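Long-range contact in uncharacterized protein (Bacteroides eggerthii, PDB 4GDZ), which is of unknown function but belongs to the DUF4251 family and binds a magnesium ion in this crystal structure: residues 96-108 / 118-130. Sequence-based numbering, arbitrary orientation.
Sequences GVTVDGTVSDIKT and CSFSIQGIGISAQ
V99 reaches I122 and I127 with separate methyl groups. Turned anti to the backbone N (chi1 -172°), its CG1 lies 3.9 Å from I122 CG2 and also packs on the backbone at G124, while CG2 meets I127 CG1 at 4.0 Å and A129 CB slightly farther off. I127 also reaches V97 of the same strand as V99, the two side chains passing in opposite directions, with CD1 3.9 Å from V97 CG2. V80 of strand 77-85 also touches V99 and I122. At G101 the chain turns a corner, and strand 102-108 then runs antiparallel to 118-123. Paired backbone bonds join T102 to Q123, S104 to S121 and K107 to S119; the one from S121 N to S104 O is almost straight (178°). Between the last two pairs the register slips by one residue at a beta bulge, where D105 has positive phi. A water donates to D105 O at 2.7 Å and also bonds S119 OG, which lies 3.3 Å from K107 CG. On the opposite face, V103 CG1 approaches the F120 ring obliquely, 4.1 Å from CD2. The arrangement is a bulged antiparallel beta hairpin, 102-110 with 116-123, which the preceding edge strand of the antiparallel sheet crosses at 85°.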
loop_
_atom_site.group_PDB
_atom_site.type_symbol
_atom_site.label_atom_id
_atom_site.label_comp_id
_atom_site.label_asym_id
_atom_site.label_seq_id
_atom_site.Cartn_x
_atom_site.Cartn_y
_atom_site.Cartn_z
ATOM N N GLY A 96 -4.489 -5.477 19.536
ATOM C CA GLY A 96 -5.918 -5.558 19.742
ATOM C C GLY A 96 -6.449 -4.549 20.734
ATOM O O GLY A 96 -5.685 -3.880 21.429
ATOM N N VAL A 97 -7.766 -4.404 20.705
ATOM C CA VAL A 97 -8.522 -3.530 21.605
ATOM C C VAL A 97 -9.996 -3.968 21.546
ATOM O O VAL A 97 -10.469 -4.470 20.517
ATOM C CB VAL A 97 -8.375 -2.038 21.222
ATOM C CG1 VAL A 97 -9.169 -1.710 19.966
ATOM C CG2 VAL A 97 -8.792 -1.113 22.382
ATOM N N THR A 98 -10.727 -3.770 22.636
ATOM C CA THR A 98 -12.196 -3.859 22.611
ATOM C C THR A 98 -12.803 -2.611 23.252
ATOM O O THR A 98 -12.473 -2.252 24.369
ATOM C CB THR A 98 -12.717 -5.134 23.325
ATOM O OG1 THR A 98 -12.170 -6.283 22.677
ATOM C CG2 THR A 98 -14.273 -5.241 23.308
ATOM N N VAL A 99 -13.677 -1.930 22.524
ATOM C CA VAL A 99 -14.409 -0.783 23.086
ATOM C C VAL A 99 -15.871 -0.968 22.726
ATOM O O VAL A 99 -16.241 -1.079 21.543
ATOM C CB VAL A 99 -13.914 0.565 22.501
ATOM C CG1 VAL A 99 -14.578 1.739 23.254
ATOM C CG2 VAL A 99 -12.387 0.650 22.569
ATOM N N ASP A 100 -16.711 -0.960 23.739
ATOM C CA ASP A 100 -18.156 -1.105 23.559
ATOM C C ASP A 100 -18.815 0.095 24.201
ATOM O O ASP A 100 -18.612 0.335 25.389
ATOM C CB ASP A 100 -18.592 -2.410 24.248
ATOM C CG ASP A 100 -20.081 -2.722 24.068
ATOM O OD1 ASP A 100 -20.665 -2.214 23.104
ATOM O OD2 ASP A 100 -20.643 -3.500 24.872
ATOM N N GLY A 101 -19.599 0.855 23.441
ATOM C CA GLY A 101 -20.265 2.022 23.994
ATOM C C GLY A 101 -21.066 2.830 22.989
ATOM O O GLY A 101 -21.844 2.289 22.221
ATOM N N THR A 102 -20.893 4.140 23.031
ATOM C CA THR A 102 -21.719 5.043 22.254
ATOM C C THR A 102 -20.902 5.620 21.105
ATOM O O THR A 102 -19.683 5.743 21.200
ATOM C CB THR A 102 -22.267 6.184 23.114
ATOM O OG1 THR A 102 -21.156 6.808 23.739
ATOM C CG2 THR A 102 -23.288 5.653 24.178
ATOM N N VAL A 103 -21.595 5.957 20.021
ATOM C CA VAL A 103 -20.972 6.476 18.796
ATOM C C VAL A 103 -21.173 7.968 18.745
ATOM O O VAL A 103 -22.261 8.444 18.986
ATOM C CB VAL A 103 -21.593 5.809 17.553
ATOM C CG1 VAL A 103 -21.116 6.468 16.268
ATOM C CG2 VAL A 103 -21.258 4.319 17.540
ATOM N N SER A 104 -20.126 8.717 18.423
ATOM C CA SER A 104 -20.232 10.165 18.369
ATOM C C SER A 104 -19.333 10.735 17.285
ATOM O O SER A 104 -18.448 10.031 16.742
ATOM C CB SER A 104 -19.814 10.773 19.720
ATOM O OG SER A 104 -18.438 10.516 20.000
ATOM N N ASP A 105 -19.562 12.018 16.996
ATOM C CA ASP A 105 -18.704 12.814 16.102
ATOM C C ASP A 105 -18.594 12.192 14.716
ATOM O O ASP A 105 -17.501 12.076 14.199
ATOM C CB ASP A 105 -17.291 12.988 16.704
ATOM C CG ASP A 105 -17.328 13.589 18.112
ATOM O OD1 ASP A 105 -17.893 14.682 18.257
ATOM O OD2 ASP A 105 -16.815 12.961 19.071
ATOM N N ILE A 106 -19.722 11.818 14.109
ATOM C CA ILE A 106 -19.710 11.193 12.774
ATOM C C ILE A 106 -19.448 12.250 11.718
ATOM O O ILE A 106 -20.134 13.273 11.682
ATOM C CB ILE A 106 -21.045 10.509 12.433
ATOM C CG1 ILE A 106 -21.345 9.363 13.415
ATOM C CG2 ILE A 106 -20.996 9.946 11.015
ATOM C CD1 ILE A 106 -22.833 9.037 13.505
ATOM N N LYS A 107 -18.438 12.034 10.891
ATOM C CA LYS A 107 -18.109 12.954 9.789
ATOM C C LYS A 107 -18.091 12.081 8.555
ATOM O O LYS A 107 -17.521 10.995 8.576
ATOM C CB LYS A 107 -16.715 13.571 9.961
ATOM C CG LYS A 107 -16.361 14.052 11.365
ATOM C CD LYS A 107 -17.141 15.270 11.762
ATOM C CE LYS A 107 -16.702 15.802 13.117
ATOM N NZ LYS A 107 -17.679 16.870 13.449
ATOM N N THR A 108 -18.668 12.551 7.468
ATOM C CA THR A 108 -18.765 11.766 6.236
ATOM C C THR A 108 -18.495 12.686 5.057
ATOM O O THR A 108 -18.925 13.831 5.084
ATOM C CB THR A 108 -20.177 11.159 6.089
ATOM O OG1 THR A 108 -20.429 10.258 7.175
ATOM C CG2 THR A 108 -20.320 10.403 4.758
ATOM N N CYS A 118 -15.154 8.372 5.998
ATOM C CA CYS A 118 -15.980 8.576 7.187
ATOM C C CYS A 118 -15.152 8.456 8.470
ATOM O O CYS A 118 -14.277 7.607 8.539
ATOM C CB CYS A 118 -17.088 7.512 7.194
ATOM S SG CYS A 118 -18.204 7.524 8.625
ATOM N N SER A 119 -15.470 9.243 9.490
ATOM C CA SER A 119 -14.829 9.102 10.799
ATOM C C SER A 119 -15.877 9.169 11.872
ATOM O O SER A 119 -16.964 9.763 11.681
ATOM C CB SER A 119 -13.721 10.167 11.035
ATOM O OG SER A 119 -14.250 11.457 11.293
ATOM N N PHE A 120 -15.541 8.585 13.007
ATOM C CA PHE A 120 -16.388 8.614 14.190
ATOM C C PHE A 120 -15.589 8.071 15.365
ATOM O O PHE A 120 -14.506 7.499 15.182
ATOM C CB PHE A 120 -17.708 7.833 13.985
ATOM C CG PHE A 120 -17.530 6.387 13.616
ATOM C CD1 PHE A 120 -17.407 6.011 12.296
ATOM C CD2 PHE A 120 -17.518 5.396 14.598
ATOM C CE1 PHE A 120 -17.234 4.683 11.946
ATOM C CE2 PHE A 120 -17.368 4.068 14.247
ATOM C CZ PHE A 120 -17.211 3.715 12.925
ATOM N N SER A 121 -16.098 8.303 16.574
ATOM C CA SER A 121 -15.530 7.732 17.788
ATOM C C SER A 121 -16.525 6.813 18.493
ATOM O O SER A 121 -17.731 7.032 18.431
ATOM C CB SER A 121 -15.065 8.831 18.747
ATOM O OG SER A 121 -13.814 9.324 18.282
ATOM N N ILE A 122 -15.988 5.772 19.122
ATOM C CA ILE A 122 -16.755 4.880 20.022
ATOM C C ILE A 122 -16.230 5.137 21.415
ATOM O O ILE A 122 -15.022 5.020 21.648
ATOM C CB ILE A 122 -16.601 3.398 19.636
ATOM C CG1 ILE A 122 -17.137 3.171 18.219
ATOM C CG2 ILE A 122 -17.336 2.490 20.636
ATOM C CD1 ILE A 122 -16.976 1.757 17.718
ATOM N N GLN A 123 -17.119 5.533 22.324
ATOM C CA GLN A 123 -16.743 5.882 23.708
ATOM C C GLN A 123 -17.219 4.797 24.679
ATOM O O GLN A 123 -18.418 4.563 24.823
ATOM C CB GLN A 123 -17.370 7.223 24.120
ATOM C CG GLN A 123 -17.105 7.639 25.580
ATOM C CD GLN A 123 -15.667 8.056 25.822
ATOM O OE1 GLN A 123 -15.185 8.972 25.176
ATOM N NE2 GLN A 123 -14.972 7.372 26.738
ATOM N N GLY A 124 -16.283 4.146 25.348
ATOM C CA GLY A 124 -16.596 3.181 26.400
ATOM C C GLY A 124 -16.359 3.799 27.767
ATOM O O GLY A 124 -16.226 5.014 27.904
ATOM N N ILE A 125 -16.243 2.946 28.774
ATOM C CA ILE A 125 -15.977 3.396 30.143
ATOM C C ILE A 125 -14.464 3.402 30.374
ATOM O O ILE A 125 -13.828 2.339 30.447
ATOM C CB ILE A 125 -16.714 2.522 31.169
ATOM C CG1 ILE A 125 -18.229 2.593 30.894
ATOM C CG2 ILE A 125 -16.413 3.010 32.590
ATOM C CD1 ILE A 125 -19.053 1.650 31.738
ATOM N N GLY A 126 -13.900 4.610 30.443
ATOM C CA GLY A 126 -12.473 4.818 30.626
ATOM C C GLY A 126 -11.593 4.549 29.405
ATOM O O GLY A 126 -10.381 4.516 29.528
ATOM N N ILE A 127 -12.193 4.336 28.243
ATOM C CA ILE A 127 -11.461 3.952 27.036
ATOM C C ILE A 127 -12.314 4.417 25.856
ATOM O O ILE A 127 -13.540 4.341 25.888
ATOM C CB ILE A 127 -11.160 2.401 26.958
ATOM C CG1 ILE A 127 -10.288 2.055 25.722
ATOM C CG2 ILE A 127 -12.423 1.516 26.981
ATOM C CD1 ILE A 127 -9.773 0.615 25.692
ATOM N N SER A 128 -11.660 4.850 24.788
ATOM C CA SER A 128 -12.363 5.194 23.545
ATOM C C SER A 128 -11.481 4.881 22.366
ATOM O O SER A 128 -10.284 4.618 22.525
ATOM C CB SER A 128 -12.758 6.676 23.554
ATOM O OG SER A 128 -11.593 7.488 23.577
ATOM N N ALA A 129 -12.061 4.894 21.182
ATOM C CA ALA A 129 -11.278 4.692 19.958
ATOM C C ALA A 129 -11.831 5.618 18.889
ATOM O O ALA A 129 -13.043 5.727 18.722
ATOM C CB ALA A 129 -11.329 3.235 19.458
ATOM N N GLN A 130 -10.921 6.277 18.176
ATOM C CA GLN A 130 -11.250 7.049 16.977
ATOM C C GLN A 130 -11.076 6.181 15.720
ATOM O O GLN A 130 -10.080 5.470 15.561
ATOM C CB GLN A 130 -10.383 8.294 16.907
ATOM C CG GLN A 130 -10.777 9.186 15.742
ATOM C CD GLN A 130 -10.132 10.526 15.888
ATOM O OE1 GLN A 130 -8.908 10.632 15.852
ATOM N NE2 GLN A 130 -10.944 11.545 16.092
HETATM O O HOH W 1 -14.860 11.867 13.885
#